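Local coordinates for protein 4-amino-4-deoxy-L-arabinose transferase or related glycosyltransferases of PMT family (Cupriavidus metallidurans, PDB 5EZM) that probably transfers 4-amino-4-deoxy-L-arabinose from a polyprenyl phosphate carrier to lipid A, as a zinc-containing membrane glycosyltransferase of the GT-C fold, at residues Y287-P290 against L291-G295; Q375-G378 against M379-A383; P391-A394 against T395-A398; A549-T553 against L554-V558. One frame throughout, in Å; residues are numbered along the deposited sequence.

Contact 1. Residues Y287-P290 against L291-G295. With MPG ([(Z)-octadec-9-enyl] (2R)-2,3-bis(oxidanyl)propanoate), chain Q; MPG ([(Z)-octadec-9-enyl] (2R)-2,3-bis(oxidanyl)propanoate), chain L.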
loop_
_atom_site.group_PDB
_atom_site.type_symbol
_atom_site.label_atom_id
_atom_site.label_comp_id
_atom_site.label_asym_id
_atom_site.label_seq_id
_atom_site.Cartn_x
_atom_site.Cartn_y
_atom_site.Cartn_z
ATOM N N TYR A 287 1.392 -15.470 -11.137
ATOM C CA TYR A 287 1.302 -14.012 -11.142
ATOM C C TYR A 287 2.206 -13.387 -10.085
ATOM O O TYR A 287 2.914 -12.411 -10.364
ATOM C CB TYR A 287 -0.153 -13.592 -10.934
ATOM C CG TYR A 287 -0.378 -12.104 -10.811
ATOM C CD1 TYR A 287 -0.462 -11.299 -11.937
ATOM C CD2 TYR A 287 -0.527 -11.506 -9.565
ATOM C CE1 TYR A 287 -0.672 -9.941 -11.830
ATOM C CE2 TYR A 287 -0.739 -10.147 -9.445
ATOM C CZ TYR A 287 -0.811 -9.368 -10.581
ATOM O OH TYR A 287 -1.022 -8.011 -10.467
ATOM N N PHE A 288 2.206 -13.935 -8.874
ATOM C CA PHE A 288 2.943 -13.358 -7.758
ATOM C C PHE A 288 4.386 -13.837 -7.675
ATOM O O PHE A 288 5.072 -13.520 -6.699
ATOM C CB PHE A 288 2.227 -13.664 -6.440
ATOM C CG PHE A 288 0.897 -12.991 -6.304
ATOM C CD1 PHE A 288 0.818 -11.644 -5.994
ATOM C CD2 PHE A 288 -0.276 -13.703 -6.482
ATOM C CE1 PHE A 288 -0.405 -11.017 -5.863
ATOM C CE2 PHE A 288 -1.505 -13.081 -6.355
ATOM C CZ PHE A 288 -1.569 -11.736 -6.045
ATOM N N LEU A 289 4.865 -14.597 -8.673
ATOM C CA LEU A 289 6.243 -15.086 -8.614
ATOM C C LEU A 289 7.249 -13.977 -8.911
ATOM O O LEU A 289 8.140 -13.731 -8.077
ATOM C CB LEU A 289 6.406 -16.299 -9.534
ATOM C CG LEU A 289 7.729 -17.057 -9.454
ATOM C CD1 LEU A 289 8.067 -17.387 -8.009
ATOM C CD2 LEU A 289 7.663 -18.321 -10.299
ATOM N N PRO A 290 7.170 -13.261 -10.043
ATOM C CA PRO A 290 8.058 -12.102 -10.209
ATOM C C PRO A 290 7.777 -10.998 -9.213
ATOM O O PRO A 290 8.674 -10.192 -8.942
ATOM C CB PRO A 290 7.779 -11.645 -11.646
ATOM C CG PRO A 290 6.396 -12.084 -11.903
ATOM C CD PRO A 290 6.261 -13.402 -11.196
ATOM N N LEU A 291 6.565 -10.934 -8.657
ATOM C CA LEU A 291 6.277 -9.937 -7.631
ATOM C C LEU A 291 7.023 -10.249 -6.341
ATOM O O LEU A 291 7.606 -9.354 -5.722
ATOM C CB LEU A 291 4.774 -9.857 -7.375
ATOM C CG LEU A 291 3.968 -9.069 -8.403
ATOM C CD1 LEU A 291 2.485 -9.272 -8.166
ATOM C CD2 LEU A 291 4.321 -7.599 -8.326
ATOM N N VAL A 292 7.013 -11.513 -5.914
ATOM C CA VAL A 292 7.710 -11.860 -4.681
ATOM C C VAL A 292 9.218 -11.793 -4.889
ATOM O O VAL A 292 9.959 -11.364 -3.995
ATOM C CB VAL A 292 7.254 -13.239 -4.158
ATOM C CG1 VAL A 292 7.729 -14.373 -5.056
ATOM C CG2 VAL A 292 7.738 -13.457 -2.727
ATOM N N ILE A 293 9.700 -12.181 -6.075
ATOM C CA ILE A 293 11.141 -12.162 -6.320
ATOM C C ILE A 293 11.645 -10.725 -6.429
ATOM O O ILE A 293 12.657 -10.355 -5.823
ATOM C CB ILE A 293 11.488 -12.986 -7.573
ATOM C CG1 ILE A 293 11.140 -14.457 -7.352
ATOM C CG2 ILE A 293 12.963 -12.845 -7.916
ATOM C CD1 ILE A 293 11.444 -15.335 -8.537
ATOM N N GLY A 294 10.944 -9.890 -7.196
ATOM C CA GLY A 294 11.348 -8.501 -7.311
ATOM C C GLY A 294 11.154 -7.716 -6.029
ATOM O O GLY A 294 11.945 -6.822 -5.718
ATOM N N GLY A 295 10.108 -8.035 -5.270
ATOM C CA GLY A 295 9.825 -7.338 -4.031
ATOM C C GLY A 295 10.715 -7.718 -2.875
ATOM O O GLY A 295 10.705 -7.033 -1.848
HETATM C C2 MPG Q . 11.814 -9.253 -11.067
HETATM C C3 MPG Q . 11.119 -8.078 -11.742
HETATM C C4 MPG Q . 9.673 -7.927 -11.294
HETATM C C5 MPG Q . 8.713 -7.675 -12.469
HETATM C C6 MPG Q . 7.242 -7.671 -12.024
HETATM C C7 MPG Q . 6.294 -8.199 -13.119
HETATM C C8 MPG Q . 4.884 -8.509 -12.561
HETATM C C9 MPG Q . 4.109 -9.536 -13.424
HETATM C C10 MPG Q . 2.727 -9.886 -12.807
HETATM C C1 MPG Q . 13.300 -9.332 -11.418
HETATM C C5 MPG L . 14.140 -4.749 -10.345
HETATM C C6 MPG L . 12.638 -4.445 -10.204
HETATM C C7 MPG L . 12.193 -4.221 -8.742
HETATM C C8 MPG L . 10.665 -4.420 -8.580
HETATM C C9 MPG L . 10.140 -4.079 -7.163
HETATM C C10 MPG L . 8.660 -4.514 -6.970
HETATM C C11 MPG L . 7.947 -3.691 -5.879
HETATM C C12 MPG L . 6.462 -4.146 -5.676
HETATM C C13 MPG L . 5.712 -3.265 -4.655
HETATM C C14 MPG L . 4.168 -3.494 -4.686
HETATM C C15 MPG L . 3.389 -2.413 -3.871
HETATM C C16 MPG L . 1.934 -2.846 -3.540
#

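Contact 2. Residues Q375-G378 against M379-A383. With MPG ([(Z)-octadec-9-enyl] (2R)-2,3-bis(oxidanyl)propanoate), chain I.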
loop_
_atom_site.group_PDB
_atom_site.type_symbol
_atom_site.label_atom_id
_atom_site.label_comp_id
_atom_site.label_asym_id
_atom_site.label_seq_id
_atom_site.Cartn_x
_atom_site.Cartn_y
_atom_site.Cartn_z
ATOM N N GLN A 375 26.975 -13.017 -1.904
ATOM C CA GLN A 375 25.754 -12.243 -2.109
ATOM C C GLN A 375 26.058 -10.868 -2.696
ATOM O O GLN A 375 25.374 -10.416 -3.621
ATOM C CB GLN A 375 24.986 -12.109 -0.795
ATOM C CG GLN A 375 24.415 -13.417 -0.284
ATOM C CD GLN A 375 23.457 -14.053 -1.273
ATOM O OE1 GLN A 375 22.761 -13.358 -2.014
ATOM N NE2 GLN A 375 23.421 -15.380 -1.292
ATOM N N LEU A 376 27.088 -10.193 -2.176
ATOM C CA LEU A 376 27.447 -8.871 -2.684
ATOM C C LEU A 376 27.854 -8.934 -4.148
ATOM O O LEU A 376 27.558 -8.017 -4.921
ATOM C CB LEU A 376 28.579 -8.272 -1.851
ATOM C CG LEU A 376 28.216 -7.771 -0.458
ATOM C CD1 LEU A 376 29.457 -7.280 0.274
ATOM C CD2 LEU A 376 27.189 -6.670 -0.580
ATOM N N ILE A 377 28.551 -10.002 -4.545
ATOM C CA ILE A 377 28.936 -10.151 -5.946
ATOM C C ILE A 377 27.697 -10.296 -6.820
ATOM O O ILE A 377 27.530 -9.584 -7.819
ATOM C CB ILE A 377 29.889 -11.345 -6.120
ATOM C CG1 ILE A 377 31.220 -11.069 -5.421
ATOM C CG2 ILE A 377 30.098 -11.636 -7.598
ATOM C CD1 ILE A 377 32.193 -12.218 -5.496
ATOM N N GLY A 378 26.805 -11.221 -6.451
ATOM C CA GLY A 378 25.594 -11.407 -7.234
ATOM C C GLY A 378 24.779 -10.132 -7.357
ATOM O O GLY A 378 24.356 -9.750 -8.455
ATOM N N MET A 379 24.558 -9.448 -6.231
ATOM C CA MET A 379 23.734 -8.245 -6.260
ATOM C C MET A 379 24.417 -7.112 -7.013
ATOM O O MET A 379 23.739 -6.288 -7.636
ATOM C CB MET A 379 23.378 -7.802 -4.843
ATOM C CG MET A 379 22.267 -6.768 -4.814
ATOM S SD MET A 379 20.821 -7.333 -5.733
ATOM C CE MET A 379 19.846 -5.833 -5.800
ATOM N N ALA A 380 25.749 -7.047 -6.963
ATOM C CA ALA A 380 26.463 -6.070 -7.774
ATOM C C ALA A 380 26.251 -6.350 -9.254
ATOM O O ALA A 380 26.041 -5.424 -10.047
ATOM C CB ALA A 380 27.953 -6.080 -7.436
ATOM N N ILE A 381 26.279 -7.630 -9.636
ATOM C CA ILE A 381 26.001 -7.998 -11.022
ATOM C C ILE A 381 24.607 -7.534 -11.428
ATOM O O ILE A 381 24.447 -6.752 -12.373
ATOM C CB ILE A 381 26.170 -9.513 -11.229
ATOM C CG1 ILE A 381 27.646 -9.908 -11.133
ATOM C CG2 ILE A 381 25.589 -9.929 -12.575
ATOM C CD1 ILE A 381 27.906 -11.382 -11.394
ATOM N N VAL A 382 23.575 -7.998 -10.713
ATOM C CA VAL A 382 22.213 -7.705 -11.164
ATOM C C VAL A 382 21.922 -6.208 -11.104
ATOM O O VAL A 382 21.220 -5.676 -11.975
ATOM C CB VAL A 382 21.179 -8.529 -10.371
ATOM C CG1 VAL A 382 21.457 -8.461 -8.911
ATOM C CG2 VAL A 382 19.767 -8.043 -10.648
ATOM N N ALA A 383 22.471 -5.494 -10.118
ATOM C CA ALA A 383 22.288 -4.043 -10.088
ATOM C C ALA A 383 22.988 -3.370 -11.266
ATOM O O ALA A 383 22.463 -2.409 -11.839
ATOM C CB ALA A 383 22.792 -3.466 -8.766
HETATM C C2 MPG I . 22.245 -13.919 -7.212
HETATM C C3 MPG I . 23.314 -14.172 -6.157
HETATM C C4 MPG I . 23.537 -15.654 -5.908
HETATM C C5 MPG I . 24.471 -15.905 -4.715
HETATM C C6 MPG I . 24.512 -17.389 -4.322
HETATM C C7 MPG I . 25.405 -17.643 -3.095
HETATM C C8 MPG I . 25.357 -19.118 -2.628
HETATM C C1 MPG I . 21.825 -12.447 -7.260
#

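Contact 3. Residues P391-A394 against T395-A398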
loop_
_atom_site.group_PDB
_atom_site.type_symbol
_atom_site.label_atom_id
_atom_site.label_comp_id
_atom_site.label_asym_id
_atom_site.label_seq_id
_atom_site.Cartn_x
_atom_site.Cartn_y
_atom_site.Cartn_z
ATOM N N PRO A 391 18.076 2.630 -19.615
ATOM C CA PRO A 391 17.559 3.391 -20.766
ATOM C C PRO A 391 16.370 2.743 -21.461
ATOM O O PRO A 391 15.793 3.372 -22.358
ATOM C CB PRO A 391 18.769 3.478 -21.706
ATOM C CG PRO A 391 19.938 3.367 -20.811
ATOM C CD PRO A 391 19.524 2.380 -19.762
ATOM N N VAL A 392 15.987 1.521 -21.083
ATOM C CA VAL A 392 14.825 0.882 -21.696
ATOM C C VAL A 392 13.560 1.680 -21.406
ATOM O O VAL A 392 12.718 1.877 -22.291
ATOM C CB VAL A 392 14.700 -0.576 -21.213
ATOM C CG1 VAL A 392 13.292 -1.106 -21.447
ATOM C CG2 VAL A 392 15.724 -1.452 -21.916
ATOM N N VAL A 393 13.408 2.162 -20.170
ATOM C CA VAL A 393 12.202 2.901 -19.821
ATOM C C VAL A 393 12.164 4.267 -20.495
ATOM O O VAL A 393 11.085 4.861 -20.620
ATOM C CB VAL A 393 12.068 3.034 -18.292
ATOM C CG1 VAL A 393 12.271 1.682 -17.623
ATOM C CG2 VAL A 393 13.048 4.050 -17.755
ATOM N N ALA A 394 13.312 4.781 -20.948
ATOM C CA ALA A 394 13.324 6.022 -21.714
ATOM C C ALA A 394 12.632 5.871 -23.060
ATOM O O ALA A 394 12.310 6.881 -23.696
ATOM C CB ALA A 394 14.759 6.503 -21.927
ATOM N N THR A 395 12.410 4.635 -23.511
ATOM C CA THR A 395 11.709 4.351 -24.756
ATOM C C THR A 395 10.260 3.940 -24.518
ATOM O O THR A 395 9.677 3.215 -25.332
ATOM C CB THR A 395 12.445 3.263 -25.538
ATOM O OG1 THR A 395 12.306 2.009 -24.858
ATOM C CG2 THR A 395 13.925 3.602 -25.657
ATOM N N LEU A 396 9.667 4.387 -23.414
ATOM C CA LEU A 396 8.325 3.987 -23.025
ATOM C C LEU A 396 7.365 5.167 -23.077
ATOM O O LEU A 396 7.759 6.324 -22.896
ATOM C CB LEU A 396 8.314 3.390 -21.613
ATOM C CG LEU A 396 8.894 1.987 -21.433
ATOM C CD1 LEU A 396 8.788 1.559 -19.979
ATOM C CD2 LEU A 396 8.185 0.993 -22.342
ATOM N N ASN A 397 6.096 4.854 -23.334
ATOM C CA ASN A 397 5.003 5.812 -23.192
ATOM C C ASN A 397 3.738 5.005 -22.933
ATOM O O ASN A 397 3.274 4.274 -23.813
ATOM C CB ASN A 397 4.865 6.702 -24.429
ATOM C CG ASN A 397 4.725 5.909 -25.716
ATOM O OD1 ASN A 397 3.614 5.671 -26.193
ATOM N ND2 ASN A 397 5.852 5.504 -26.289
ATOM N N ALA A 398 3.196 5.115 -21.723
ATOM C CA ALA A 398 2.070 4.290 -21.318
ATOM C C ALA A 398 1.099 5.114 -20.487
ATOM O O ALA A 398 1.452 6.160 -19.934
ATOM C CB ALA A 398 2.531 3.058 -20.525
#

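Contact 4. Residues A549-T553 against L554-V558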
loop_
_atom_site.group_PDB
_atom_site.type_symbol
_atom_site.label_atom_id
_atom_site.label_comp_id
_atom_site.label_asym_id
_atom_site.label_seq_id
_atom_site.Cartn_x
_atom_site.Cartn_y
_atom_site.Cartn_z
ATOM N N ALA A 549 -16.381 13.327 -28.545
ATOM C CA ALA A 549 -17.654 12.655 -28.776
ATOM C C ALA A 549 -18.832 13.571 -28.461
ATOM O O ALA A 549 -19.868 13.513 -29.133
ATOM C CB ALA A 549 -17.723 11.376 -27.943
ATOM N N LEU A 550 -18.694 14.425 -27.447
ATOM C CA LEU A 550 -19.754 15.344 -27.048
ATOM C C LEU A 550 -19.680 16.688 -27.756
ATOM O O LEU A 550 -20.610 17.493 -27.620
ATOM C CB LEU A 550 -19.713 15.583 -25.533
ATOM C CG LEU A 550 -20.457 14.630 -24.595
ATOM C CD1 LEU A 550 -19.833 13.246 -24.583
ATOM C CD2 LEU A 550 -20.494 15.207 -23.190
ATOM N N ALA A 551 -18.609 16.953 -28.500
ATOM C CA ALA A 551 -18.428 18.278 -29.090
ATOM C C ALA A 551 -19.514 18.632 -30.096
ATOM O O ALA A 551 -20.028 19.763 -30.035
ATOM C CB ALA A 551 -17.030 18.380 -29.710
ATOM N N PRO A 552 -19.911 17.760 -31.033
ATOM C CA PRO A 552 -21.017 18.125 -31.934
ATOM C C PRO A 552 -22.365 18.226 -31.240
ATOM O O PRO A 552 -23.299 18.786 -31.828
ATOM C CB PRO A 552 -21.012 16.998 -32.974
ATOM C CG PRO A 552 -20.361 15.859 -32.293
ATOM C CD PRO A 552 -19.323 16.459 -31.405
ATOM N N THR A 553 -22.492 17.722 -30.013
ATOM C CA THR A 553 -23.764 17.720 -29.297
ATOM C C THR A 553 -23.971 19.007 -28.503
ATOM O O THR A 553 -24.966 19.711 -28.696
ATOM C CB THR A 553 -23.836 16.502 -28.368
ATOM O OG1 THR A 553 -23.790 15.302 -29.151
ATOM C CG2 THR A 553 -25.117 16.527 -27.543
ATOM N N LEU A 554 -23.044 19.323 -27.602
ATOM C CA LEU A 554 -23.155 20.508 -26.767
ATOM C C LEU A 554 -21.863 21.307 -26.829
ATOM O O LEU A 554 -20.767 20.738 -26.810
ATOM C CB LEU A 554 -23.492 20.139 -25.309
ATOM C CG LEU A 554 -22.717 19.025 -24.601
ATOM C CD1 LEU A 554 -21.462 19.554 -23.956
ATOM C CD2 LEU A 554 -23.588 18.361 -23.561
ATOM N N SER A 555 -22.004 22.627 -26.919
ATOM C CA SER A 555 -20.852 23.517 -26.934
ATOM C C SER A 555 -20.363 23.734 -25.510
ATOM O O SER A 555 -21.155 24.014 -24.603
ATOM C CB SER A 555 -21.207 24.851 -27.590
ATOM O OG SER A 555 -22.140 25.579 -26.814
ATOM N N MET A 556 -19.055 23.597 -25.315
ATOM C CA MET A 556 -18.444 23.700 -24.001
ATOM C C MET A 556 -17.137 24.466 -24.114
ATOM O O MET A 556 -16.400 24.313 -25.092
ATOM C CB MET A 556 -18.203 22.311 -23.403
ATOM C CG MET A 556 -17.925 21.252 -24.448
ATOM S SD MET A 556 -18.008 19.570 -23.812
ATOM C CE MET A 556 -17.877 18.656 -25.347
ATOM N N TYR A 557 -16.862 25.291 -23.109
ATOM C CA TYR A 557 -15.688 26.151 -23.091
ATOM C C TYR A 557 -14.625 25.534 -22.194
ATOM O O TYR A 557 -14.896 25.210 -21.032
ATOM C CB TYR A 557 -16.068 27.554 -22.616
ATOM C CG TYR A 557 -17.189 28.153 -23.440
ATOM C CD1 TYR A 557 -16.917 28.930 -24.559
ATOM C CD2 TYR A 557 -18.519 27.914 -23.114
ATOM C CE1 TYR A 557 -17.939 29.464 -25.320
ATOM C CE2 TYR A 557 -19.545 28.443 -23.870
ATOM C CZ TYR A 557 -19.250 29.216 -24.970
ATOM O OH TYR A 557 -20.273 29.744 -25.724
ATOM N N VAL A 558 -13.424 25.364 -22.738
ATOM C CA VAL A 558 -12.377 24.595 -22.074
ATOM C C VAL A 558 -11.765 25.423 -20.950
ATOM O O VAL A 558 -11.250 26.522 -21.182
ATOM C CB VAL A 558 -11.300 24.155 -23.075
ATOM C CG1 VAL A 558 -10.307 23.235 -22.401
ATOM C CG2 VAL A 558 -11.940 23.484 -24.285
#

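Contact 1. Residues Y287-P290 against L291-G295
Gly294 N donates to Pro290 O over 2.9 Å, and Val292 N does the same to Phe288 O. Between these two bonds Ile293 N is bound to Leu289 O, so three successive i to i+4 bonds wind the chain. Among the side chains, Leu291 reaches back to the aromatic pair that precedes it. Its CD1 methyl crosses to Tyr287 CE2 at 3.6 Å and to Phe288 CD1 at 3.6 Å. The tyrosine is set for this by its first torsion (chi1 176°), which turns CG away from its own nitrogen, and its CD2 also lies over the centre of one face of the Phe288 ring. On another side, Tyr287 CE1 meets C10 of a bound lipid at 3.5 Å. A serine here would probably leave that lipid carbon and the Leu291 methyl without their shared wall and uncover a face of Phe288. Farther along, the same lipid passes Pro290, and its C2 lies 3.9 Å from Gly294 CA, where no side chain intervenes. The arrangement belongs to helix 288-295, which lies in a probable transmembrane span of this GT-C enzyme, with bound lipid running along Tyr287, Pro290 and Gly294.

Contact 2. Residues Q375-G378 against M379-A383
Gln375 and Met379 stand one turn apart on an alpha helix, 369-389, that probably spans the membrane, and their backbones supply the first of four i to i+4 bonds. Met379 N bonds to Gln375 O over 2.9 Å. Ala380 N to Leu376 O and Ile381 N to Ile377 O follow, and Val382 N closes the series on Gly378 O at 3.0 Å. With every one of these four carbonyls engaged, the helix can present apolar groups to lipid without leaving these main-chain oxygens unbonded.

Lipid contact makes up the second kind of interaction. The Gln375 chain bends at its second torsion (chi2 -59°), and its amide thereby comes alongside a bound lipid tail: NE2 is 3.5 Å from C7. The same NE2 also gives a weak hydrogen bond to Gly301 O. An alanine here would probably leave Gly301 O without that partner and open a gap beside the lipid tail. Gly378 continues the path of the tail, with its CA 3.7 Å from lipid C3; a beta carbon at this position would overlap the lipid.

Apolar packing is slight between the two segments and heavier toward other helices, where Leu376 meets Tyr442 and Ile424. On the surface, the two isoleucines follow one another along the helix, and Ile377 CG2 comes to 4.4 Å from Ile381 CD1.

Contact 3. Residues P391-A394 against T395-A398
Thr395 grips Val392 O twice. Its hydroxyl donates through OG1 over 2.6 Å, lying in the carbonyl plane, while its own backbone N approaches the same oxygen over 3.0 Å from above that plane. One acceptor thus takes both the backbone N-H and the side-chain hydroxyl of a single residue. The first torsion makes this possible: at chi1 70°, OG1 is tucked between the backbone N and the carbonyl carbon. Beside this pair, Leu396 N gives a weak bond to Val393 O at 3.2 Å, and the leucine side chain leans over Val393, with CD1 4.0 Å from Val393 CB.

Together with a weak bond from Ala394 N to Pro391 O, these i+3 to i links form overlapping beta turns, with helical backbone angles from Pro391 to Ala394. They make the surface connection of a helical hairpin, between helix 369-389 and helix 403-430.

The next shell comes from the second helix of that hairpin. Asn403 ND2 hydrogen-bonds both Ala394 O and Leu396 O, tying the turn and its exit to the start of helix 403-430. Farther along that helix, Ala410 meets Val393 and Ala394, and Tyr406 OH is hydrogen-bonded to Ala398 O.

Contact 4. Residues A549-T553 against L554-V558
The flat peptide group joining Leu550 to Ala551 carries the end of Met556 over one of its faces: the CE methyl stands almost directly above Leu550 C, at 3.6 Å. At the oxygen end of the same group two donors arrive. Leu554 N points nearly along the C=O axis of Leu550 over 3.0 Å, with an almost straight N-H (170°), and Thr553 N reaches the same oxygen at 3.1 Å. This turn follows helix 544-550 and leads to strand 557-561 of the mixed sheet in the Aminoarabinose transferase C-terminal domain.

One carbonyl thus serves both an i+3 and an i+4 donor, and the chain closes a turn on it before straightening. Two side chains from the outgoing segment then fold back. Leu554 lies beside Leu550, their CD2 methyls 4.4 Å apart. Met556 comes from farther along; beyond CG its chain is extended (chi2 -167°), and that length lets a residue next to the strand touch Leu550.

Both returning side chains also lie against Trp532 of helix 525-534, while Met556 meets Tyr547 and Val568 as well, so the turn is packed between two helices and the sheet. Tyr557 begins the strand through backbone hydrogen bonding with Ala569. At the tip of the methionine, CE is 3.6 Å from Leu550 CB and 4.5 Å from Ala551 CB.

In the fold
The four examples show how neighbouring residues settle differently according to their place in the fold. Contact 1 is buried and contact 2 partly so; both are turns of probable membrane helices held by i to i+4 bonds, each with a glycine beside a lipid, though contact 1 adds aromatic packing and contact 2 an amide. Contacts 2 and 3 are linked by helix 369-389, which carries the former and runs into the loop of the latter; there, at the surface, a hydroxyl and i+3 bonds replace regular helix. Contact 4, partly buried in the C-terminal domain about 56 Å from contact 2 between centres, joins helix to sheet through a carbonyl with two donors and apolar packing.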